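PDB 6FSK: DyP-type peroxidase from Pleurotus ostreatus PC15, which uses a heme b cofactor to carry out peroxidase chemistry and, as a DyP-type enzyme, probably oxidises dyes and, at a non-canonical site, manganese(II). Local coordinates for residues Q33-I45 with E152-I166. The protein carries 1 engineered substitution. Sequence-based numbering, arbitrary orientation.
Sequences QFKANMAHFIPHI and EIKHIFGVGTSHASI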
ATOM      1  N   GLN A  33      -1.612 -16.269 -29.100  1.00 17.85           N
ATOM      2  CA  GLN A  33      -0.218 -16.049 -29.168  1.00 16.85           C
ATOM      3  C   GLN A  33       0.356 -15.642 -27.772  1.00 16.67           C
ATOM      4  O   GLN A  33       1.462 -15.989 -27.431  1.00 16.70           O
ATOM      5  CB  GLN A  33       0.048 -14.912 -30.088  1.00 21.84           C
ATOM      6  CG  GLN A  33       1.520 -14.740 -30.349  1.00 26.07           C
ATOM      7  CD  GLN A  33       1.761 -13.651 -31.380  1.00 34.86           C
ATOM      8  OE1 GLN A  33       0.902 -12.750 -31.579  1.00 42.91           O
ATOM      9  NE2 GLN A  33       2.891 -13.723 -32.042  1.00 35.72           N
ATOM     10  N   PHE A  34      -0.459 -14.890 -27.048  1.00 15.95           N
ATOM     11  CA  PHE A  34      -0.090 -14.503 -25.686  1.00 15.81           C
ATOM     12  C   PHE A  34       0.152 -15.728 -24.849  1.00 16.26           C
ATOM     13  O   PHE A  34       1.182 -15.841 -24.139  1.00 15.54           O
ATOM     14  CB  PHE A  34      -1.169 -13.624 -25.037  1.00 15.37           C
ATOM     15  CG  PHE A  34      -0.855 -13.275 -23.591  1.00 15.03           C
ATOM     16  CD1 PHE A  34       0.042 -12.283 -23.321  1.00 14.86           C
ATOM     17  CD2 PHE A  34      -1.424 -13.971 -22.533  1.00 17.04           C
ATOM     18  CE1 PHE A  34       0.388 -11.983 -21.998  1.00 15.48           C
ATOM     19  CE2 PHE A  34      -1.165 -13.623 -21.233  1.00 17.06           C
ATOM     20  CZ  PHE A  34      -0.248 -12.627 -20.971  1.00 15.54           C
ATOM     21  N   LYS A  35      -0.780 -16.681 -24.947  1.00 17.13           N
ATOM     22  CA  LYS A  35      -0.628 -17.896 -24.122  1.00 17.65           C
ATOM     23  C   LYS A  35       0.537 -18.699 -24.556  1.00 16.74           C
ATOM     24  O   LYS A  35       1.266 -19.213 -23.766  1.00 18.08           O
ATOM     25  CB  LYS A  35      -1.897 -18.691 -24.095  1.00 18.09           C
ATOM     26  CG  LYS A  35      -3.084 -18.012 -23.464  1.00 21.05           C
ATOM     27  CD  LYS A  35      -4.259 -18.959 -23.397  1.00 24.70           C
ATOM     28  CE  LYS A  35      -5.464 -18.212 -22.950  1.00 29.03           C
ATOM     29  NZ  LYS A  35      -6.584 -19.079 -22.500  1.00 32.94           N
ATOM     30  N   ALA A  36       0.850 -18.758 -25.871  1.00 16.69           N
ATOM     31  CA  ALA A  36       2.049 -19.452 -26.266  1.00 18.30           C
ATOM     32  C   ALA A  36       3.322 -18.730 -25.729  1.00 17.07           C
ATOM     33  O   ALA A  36       4.286 -19.353 -25.305  1.00 17.60           O
ATOM     34  CB  ALA A  36       2.089 -19.566 -27.806  1.00 18.75           C
ATOM     35  N   ASN A  37       3.352 -17.355 -25.793  1.00 16.56           N
ATOM     36  CA  ASN A  37       4.474 -16.623 -25.351  1.00 17.27           C
ATOM     37  C   ASN A  37       4.690 -16.743 -23.783  1.00 15.61           C
ATOM     38  O   ASN A  37       5.794 -16.772 -23.264  1.00 16.02           O
ATOM     39  CB  ASN A  37       4.303 -15.137 -25.710  1.00 18.40           C
ATOM     40  CG  ASN A  37       4.321 -14.858 -27.184  1.00 17.59           C
ATOM     41  OD1 ASN A  37       4.718 -15.707 -28.042  1.00 21.98           O
ATOM     42  ND2 ASN A  37       3.891 -13.693 -27.527  1.00 14.80           N
ATOM     43  N   MET A  38       3.570 -16.876 -23.107  1.00 15.12           N
ATOM     44  CA  MET A  38       3.556 -17.017 -21.663  1.00 16.32           C
ATOM     45  C   MET A  38       4.380 -18.218 -21.252  1.00 16.32           C
ATOM     46  O   MET A  38       5.079 -18.218 -20.246  1.00 15.54           O
ATOM     47  CB  MET A  38       2.184 -17.175 -21.100  1.00 17.67           C
ATOM     48  CG  MET A  38       1.474 -15.855 -20.853  1.00 18.17           C
ATOM     49  SD  MET A  38       2.180 -14.802 -19.561  1.00 19.60           S
ATOM     50  CE  MET A  38       1.866 -15.740 -18.045  1.00 20.17           C
ATOM     51  N   ALA A  39       4.387 -19.251 -22.058  1.00 18.35           N
ATOM     52  CA  ALA A  39       5.257 -20.382 -21.688  1.00 17.68           C
ATOM     53  C   ALA A  39       6.709 -20.125 -21.548  1.00 19.00           C
ATOM     54  O   ALA A  39       7.396 -20.728 -20.736  1.00 20.59           O
ATOM     55  CB  ALA A  39       5.007 -21.525 -22.681  1.00 21.96           C
ATOM     56  N   HIS A  40       7.219 -19.188 -22.347  1.00 17.82           N
ATOM     57  CA  HIS A  40       8.540 -18.773 -22.281  1.00 18.33           C
ATOM     58  C   HIS A  40       8.808 -17.759 -21.196  1.00 16.31           C
ATOM     59  O   HIS A  40       9.920 -17.650 -20.731  1.00 17.36           O
ATOM     60  CB  HIS A  40       8.940 -18.175 -23.619  1.00 21.13           C
ATOM     61  CG  HIS A  40       9.033 -19.215 -24.674  1.00 25.54           C
ATOM     62  ND1 HIS A  40       8.046 -19.420 -25.602  1.00 31.44           N
ATOM     63  CD2 HIS A  40       9.939 -20.210 -24.838  1.00 29.40           C
ATOM     64  CE1 HIS A  40       8.382 -20.453 -26.360  1.00 29.87           C
ATOM     65  NE2 HIS A  40       9.516 -20.955 -25.903  1.00 30.00           N
ATOM     66  N   PHE A  41       7.781 -16.995 -20.824  1.00 17.77           N
ATOM     67  CA  PHE A  41       7.882 -15.999 -19.759  1.00 16.41           C
ATOM     68  C   PHE A  41       7.932 -16.650 -18.370  1.00 16.35           C
ATOM     69  O   PHE A  41       8.700 -16.209 -17.524  1.00 15.56           O
ATOM     70  CB  PHE A  41       6.687 -15.061 -19.856  1.00 15.60           C
ATOM     71  CG  PHE A  41       6.623 -13.970 -18.771  1.00 15.71           C
ATOM     72  CD1 PHE A  41       7.743 -13.293 -18.346  1.00 18.89           C
ATOM     73  CD2 PHE A  41       5.430 -13.690 -18.229  1.00 19.66           C
ATOM     74  CE1 PHE A  41       7.650 -12.287 -17.388  1.00 19.42           C
ATOM     75  CE2 PHE A  41       5.311 -12.665 -17.288  1.00 18.04           C
ATOM     76  CZ  PHE A  41       6.449 -12.040 -16.845  1.00 16.99           C
ATOM     77  N   ILE A  42       7.133 -17.673 -18.134  1.00 16.97           N
ATOM     78  CA  ILE A  42       6.942 -18.182 -16.790  1.00 16.77           C
ATOM     79  C   ILE A  42       8.222 -18.556 -16.051  1.00 16.25           C
ATOM     80  O   ILE A  42       8.400 -18.241 -14.877  1.00 15.43           O
ATOM     81  CB  ILE A  42       5.859 -19.310 -16.786  1.00 17.69           C
ATOM     82  CG1 ILE A  42       4.484 -18.746 -17.008  1.00 20.06           C
ATOM     83  CG2 ILE A  42       5.917 -20.137 -15.459  1.00 20.10           C
ATOM     84  CD1 ILE A  42       3.463 -19.759 -17.489  1.00 22.11           C
ATOM     85  N   PRO A  43       9.229 -19.191 -16.700  1.00 17.44           N
ATOM     86  CA  PRO A  43      10.470 -19.511 -16.007  1.00 17.41           C
ATOM     87  C   PRO A  43      11.305 -18.348 -15.518  1.00 17.01           C
ATOM     88  O   PRO A  43      12.197 -18.559 -14.722  1.00 20.60           O
ATOM     89  CB  PRO A  43      11.270 -20.342 -17.049  1.00 19.17           C
ATOM     90  CG  PRO A  43      10.277 -20.799 -17.952  1.00 20.63           C
ATOM     91  CD  PRO A  43       9.183 -19.796 -18.037  1.00 19.03           C
ATOM     92  N   HIS A  44      11.018 -17.111 -15.999  1.00 16.56           N
ATOM     93  CA  HIS A  44      11.620 -15.900 -15.495  1.00 16.30           C
ATOM     94  C   HIS A  44      11.002 -15.348 -14.186  1.00 15.22           C
ATOM     95  O   HIS A  44      11.642 -14.483 -13.556  1.00 17.51           O
ATOM     96  CB  HIS A  44      11.433 -14.796 -16.516  1.00 18.19           C
ATOM     97  CG  HIS A  44      12.345 -14.900 -17.688  1.00 23.34           C
ATOM     98  ND1 HIS A  44      12.043 -15.605 -18.832  1.00 27.45           N
ATOM     99  CD2 HIS A  44      13.575 -14.384 -17.872  1.00 25.19           C
ATOM    100  CE1 HIS A  44      13.067 -15.544 -19.673  1.00 23.76           C
ATOM    101  NE2 HIS A  44      14.001 -14.784 -19.128  1.00 28.74           N
ATOM    102  N   ILE A  45       9.849 -15.836 -13.785  1.00 14.33           N
ATOM    103  CA  ILE A  45       9.103 -15.211 -12.640  1.00 14.32           C
ATOM    104  C   ILE A  45       9.756 -15.541 -11.316  1.00 14.36           C
ATOM    105  O   ILE A  45      10.113 -16.717 -11.096  1.00 15.64           O
ATOM    106  CB  ILE A  45       7.644 -15.617 -12.670  1.00 14.32           C
ATOM    107  CG1 ILE A  45       7.001 -15.071 -13.917  1.00 16.49           C
ATOM    108  CG2 ILE A  45       6.858 -15.128 -11.431  1.00 13.65           C
ATOM    109  CD1 ILE A  45       5.627 -15.562 -14.191  1.00 21.65           C
ATOM    110  N   GLU A 152      14.129  -8.109 -22.258  1.00 18.11           N
ATOM    111  CA  GLU A 152      14.051  -9.529 -22.504  1.00 20.50           C
ATOM    112  C   GLU A 152      12.609 -10.033 -22.451  1.00 18.51           C
ATOM    113  O   GLU A 152      12.126 -10.805 -23.319  1.00 17.92           O
ATOM    114  CB  GLU A 152      14.966 -10.208 -21.496  1.00 25.09           C
ATOM    115  CG  GLU A 152      15.124 -11.684 -21.626  1.00 31.58           C
ATOM    116  CD  GLU A 152      16.098 -12.222 -20.584  1.00 34.88           C
ATOM    117  OE1 GLU A 152      16.398 -11.514 -19.558  1.00 31.67           O
ATOM    118  OE2 GLU A 152      16.463 -13.409 -20.780  1.00 35.12           O
ATOM    119  N   ILE A 153      11.829  -9.543 -21.494  1.00 15.53           N
ATOM    120  CA  ILE A 153      10.448  -9.924 -21.419  1.00 15.41           C
ATOM    121  C   ILE A 153       9.637  -9.364 -22.543  1.00 16.29           C
ATOM    122  O   ILE A 153       8.832 -10.052 -23.136  1.00 16.62           O
ATOM    123  CB  ILE A 153       9.807  -9.523 -20.027  1.00 16.97           C
ATOM    124  CG1 ILE A 153      10.599 -10.111 -18.863  1.00 19.23           C
ATOM    125  CG2 ILE A 153       8.358  -9.939 -19.888  1.00 20.20           C
ATOM    126  CD1 ILE A 153      10.744 -11.617 -18.945  1.00 22.21           C
ATOM    127  N   LYS A 154       9.862  -8.097 -22.898  1.00 15.99           N
ATOM    128  CA  LYS A 154       9.144  -7.540 -23.996  1.00 17.32           C
ATOM    129  C   LYS A 154       9.364  -8.342 -25.297  1.00 18.26           C
ATOM    130  O   LYS A 154       8.429  -8.485 -26.098  1.00 15.82           O
ATOM    131  CB  LYS A 154       9.544  -6.102 -24.186  1.00 17.71           C
ATOM    132  CG  LYS A 154       8.948  -5.332 -23.043  1.00 21.05           C
ATOM    133  CD  LYS A 154       8.980  -3.833 -23.182  1.00 28.52           C
ATOM    134  CE  LYS A 154      10.251  -3.167 -23.163  1.00 29.56           C
ATOM    135  NZ  LYS A 154       9.747  -1.767 -22.786  1.00 30.96           N
ATOM    136  N   HIS A 155      10.624  -8.741 -25.476  1.00 17.52           N
ATOM    137  CA  HIS A 155      11.012  -9.573 -26.653  1.00 19.89           C
ATOM    138  C   HIS A 155      10.229 -10.886 -26.734  1.00 18.45           C
ATOM    139  O   HIS A 155       9.717 -11.288 -27.786  1.00 18.23           O
ATOM    140  CB  HIS A 155      12.508  -9.814 -26.656  1.00 23.26           C
ATOM    141  CG  HIS A 155      12.979 -10.470 -27.916  1.00 30.32           C
ATOM    142  ND1 HIS A 155      13.249 -11.821 -28.006  1.00 35.04           N
ATOM    143  CD2 HIS A 155      13.212  -9.955 -29.143  1.00 31.80           C
ATOM    144  CE1 HIS A 155      13.658 -12.105 -29.232  1.00 31.87           C
ATOM    145  NE2 HIS A 155      13.619 -10.993 -29.946  1.00 34.49           N
ATOM    146  N   ILE A 156      10.032 -11.526 -25.583  1.00 17.91           N
ATOM    147  CA  ILE A 156       9.165 -12.711 -25.560  1.00 14.60           C
ATOM    148  C   ILE A 156       7.754 -12.496 -26.117  1.00 15.38           C
ATOM    149  O   ILE A 156       7.135 -13.352 -26.745  1.00 16.61           O
ATOM    150  CB  ILE A 156       9.063 -13.270 -24.094  1.00 16.90           C
ATOM    151  CG1 ILE A 156      10.411 -13.808 -23.679  1.00 18.99           C
ATOM    152  CG2 ILE A 156       7.966 -14.299 -23.972  1.00 19.05           C
ATOM    153  CD1 ILE A 156      10.466 -14.136 -22.189  1.00 20.59           C
ATOM    154  N   PHE A 157       7.145 -11.334 -25.850  1.00 13.79           N
ATOM    155  CA  PHE A 157       5.810 -11.054 -26.267  1.00 13.80           C
ATOM    156  C   PHE A 157       5.769 -10.212 -27.577  1.00 12.72           C
ATOM    157  O   PHE A 157       4.715  -9.738 -27.990  1.00 16.28           O
ATOM    158  CB  PHE A 157       5.018 -10.331 -25.182  1.00 15.00           C
ATOM    159  CG  PHE A 157       4.776 -11.169 -23.952  1.00 14.45           C
ATOM    160  CD1 PHE A 157       3.754 -12.083 -23.920  1.00 15.43           C
ATOM    161  CD2 PHE A 157       5.638 -11.021 -22.858  1.00 14.35           C
ATOM    162  CE1 PHE A 157       3.584 -12.930 -22.770  1.00 14.07           C
ATOM    163  CE2 PHE A 157       5.449 -11.785 -21.726  1.00 16.17           C
ATOM    164  CZ  PHE A 157       4.471 -12.779 -21.693  1.00 14.40           C
ATOM    165  N   GLY A 158       6.916  -9.954 -28.119  1.00 14.03           N
ATOM    166  CA  GLY A 158       7.053  -9.289 -29.444  1.00 14.69           C
ATOM    167  C   GLY A 158       6.640  -7.842 -29.392  1.00 14.00           C
ATOM    168  O   GLY A 158       6.239  -7.284 -30.404  1.00 14.61           O
ATOM    169  N   VAL A 159       6.826  -7.204 -28.210  1.00 15.11           N
ATOM    170  CA  VAL A 159       6.328  -5.827 -28.054  1.00 12.91           C
ATOM    171  C   VAL A 159       7.040  -4.889 -29.056  1.00 13.86           C
ATOM    172  O   VAL A 159       8.254  -4.937 -29.202  1.00 14.54           O
ATOM    173  CB  VAL A 159       6.571  -5.290 -26.616  1.00 15.40           C
ATOM    174  CG1 VAL A 159       6.184  -3.794 -26.506  1.00 16.67           C
ATOM    175  CG2 VAL A 159       5.860  -6.155 -25.555  1.00 16.45           C
ATOM    176  N   GLY A 160       6.237  -4.103 -29.734  1.00 14.99           N
ATOM    177  CA  GLY A 160       6.688  -3.133 -30.718  1.00 15.50           C
ATOM    178  C   GLY A 160       6.937  -3.694 -32.106  1.00 16.52           C
ATOM    179  O   GLY A 160       7.433  -2.982 -33.016  1.00 16.64           O
ATOM    180  N   THR A 161       6.571  -4.970 -32.317  1.00 15.12           N
ATOM    181  CA  THR A 161       6.783  -5.622 -33.611  1.00 15.68           C
ATOM    182  C   THR A 161       5.404  -5.937 -34.207  1.00 16.95           C
ATOM    183  O   THR A 161       4.354  -5.866 -33.544  1.00 15.09           O
ATOM    184  CB  THR A 161       7.555  -6.962 -33.513  1.00 16.73           C
ATOM    185  OG1 THR A 161       6.667  -7.940 -33.007  1.00 15.90           O
ATOM    186  CG2 THR A 161       8.763  -6.863 -32.710  1.00 17.12           C
ATOM    187  N   SER A 162       5.365  -6.347 -35.502  1.00 17.04           N
ATOM    188  CA  SER A 162       4.084  -6.706 -36.060  1.00 18.47           C
ATOM    189  C   SER A 162       3.573  -8.088 -35.583  1.00 18.91           C
ATOM    190  O   SER A 162       2.453  -8.461 -35.929  1.00 23.81           O
ATOM    191  CB  SER A 162       4.146  -6.742 -37.574  1.00 20.58           C
ATOM    192  OG  SER A 162       5.145  -7.667 -37.961  1.00 22.21           O
ATOM    193  N   HIS A 163       4.334  -8.800 -34.762  1.00 14.93           N
ATOM    194  CA  HIS A 163       3.900 -10.052 -34.170  1.00 17.06           C
ATOM    195  C   HIS A 163       3.721  -9.919 -32.669  1.00 16.71           C
ATOM    196  O   HIS A 163       3.742 -10.905 -31.971  1.00 17.74           O
ATOM    197  CB  HIS A 163       4.897 -11.223 -34.503  1.00 17.37           C
ATOM    198  CG  HIS A 163       6.276 -11.085 -33.980  1.00 17.88           C
ATOM    199  ND1 HIS A 163       7.287 -10.497 -34.709  1.00 21.22           N
ATOM    200  CD2 HIS A 163       6.829 -11.430 -32.811  1.00 20.80           C
ATOM    201  CE1 HIS A 163       8.396 -10.493 -34.009  1.00 22.97           C
ATOM    202  NE2 HIS A 163       8.125 -11.011 -32.829  1.00 24.53           N
ATOM    203  N   ALA A 164       3.487  -8.714 -32.191  1.00 14.75           N
ATOM    204  CA  ALA A 164       3.274  -8.563 -30.741  1.00 13.81           C
ATOM    205  C   ALA A 164       2.052  -9.333 -30.303  1.00 14.25           C
ATOM    206  O   ALA A 164       1.006  -9.247 -30.933  1.00 16.71           O
ATOM    207  CB  ALA A 164       3.061  -7.083 -30.437  1.00 14.52           C
ATOM    208  N   SER A 165       2.117  -9.850 -29.065  1.00 13.87           N
ATOM    209  CA  SER A 165       0.890 -10.336 -28.475  1.00 14.40           C
ATOM    210  C   SER A 165       0.327  -9.481 -27.352  1.00 16.26           C
ATOM    211  O   SER A 165      -0.756  -9.735 -26.874  1.00 17.37           O
ATOM    212  CB  SER A 165       1.093 -11.754 -27.928  1.00 15.56           C
ATOM    213  OG  SER A 165       2.083 -11.761 -26.949  1.00 16.61           O
ATOM    214  N   ILE A 166       1.094  -8.463 -26.966  1.00 14.96           N
ATOM    215  CA  ILE A 166       0.553  -7.461 -26.043  1.00 14.44           C
ATOM    216  C   ILE A 166       0.942  -6.084 -26.564  1.00 15.57           C
ATOM    217  O   ILE A 166       1.919  -5.949 -27.334  1.00 15.77           O
ATOM    218  CB  ILE A 166       1.123  -7.649 -24.621  1.00 15.16           C
ATOM    219  CG1 ILE A 166       2.645  -7.350 -24.481  1.00 13.80           C
ATOM    220  CG2 ILE A 166       0.766  -9.042 -24.059  1.00 15.93           C
ATOM    221  CD1 ILE A 166       3.322  -7.632 -23.174  1.00 15.76           C
TER
HETATM  222  O   HOH W   1       0.385 -11.138 -33.298  1.00 36.11           O
HETATM  223  O   HOH W   2       4.976 -12.520 -29.782  1.00 28.77           O
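The amide nitrogen ND2 of Asn37 serves two acceptors: it reaches Ser165 OG at 2.7 Å in a bent, weak hydrogen bond, and it donates to a water that in turn donates to His163 O. The extended chain of Gln33 runs alongside Ser165 CB. With CG anti to the carbonyl carbon (chi1 -67°), the Asn37 amide lies against the end of helix 144-156, which Gly158 closes in a Schellman motif. Helices 31-41 and 144-156, running roughly antiparallel (146° for the segments), belong to the N-terminal of the two ferredoxin-like halves of the DyP fold, the dimeric alpha+beta barrel region, and pack beside each other on one side of the antiparallel sheet. Between them Phe157 presents its edge to a face of Phe41, centroids 5.5 Å apart, while the Phe34 ring lies nearly parallel to that of Phe157 but slid aside, planes 23° apart. Met38 SD lies 3.7 Å from Phe157 CZ, at the ring edge, a Met-aromatic contact. The Phe41 rim touches Ile153 CD1, and the ring reaches Val75 and Val77 of strand 74-80; an alanine here would probably leave a gap beside Ile153 and the Phe157 edge without the ring face it points at. Ile153 CD1 also sits over a face of His44, whose NE2 donates weakly to Glu152 OE2 (3.3 Å).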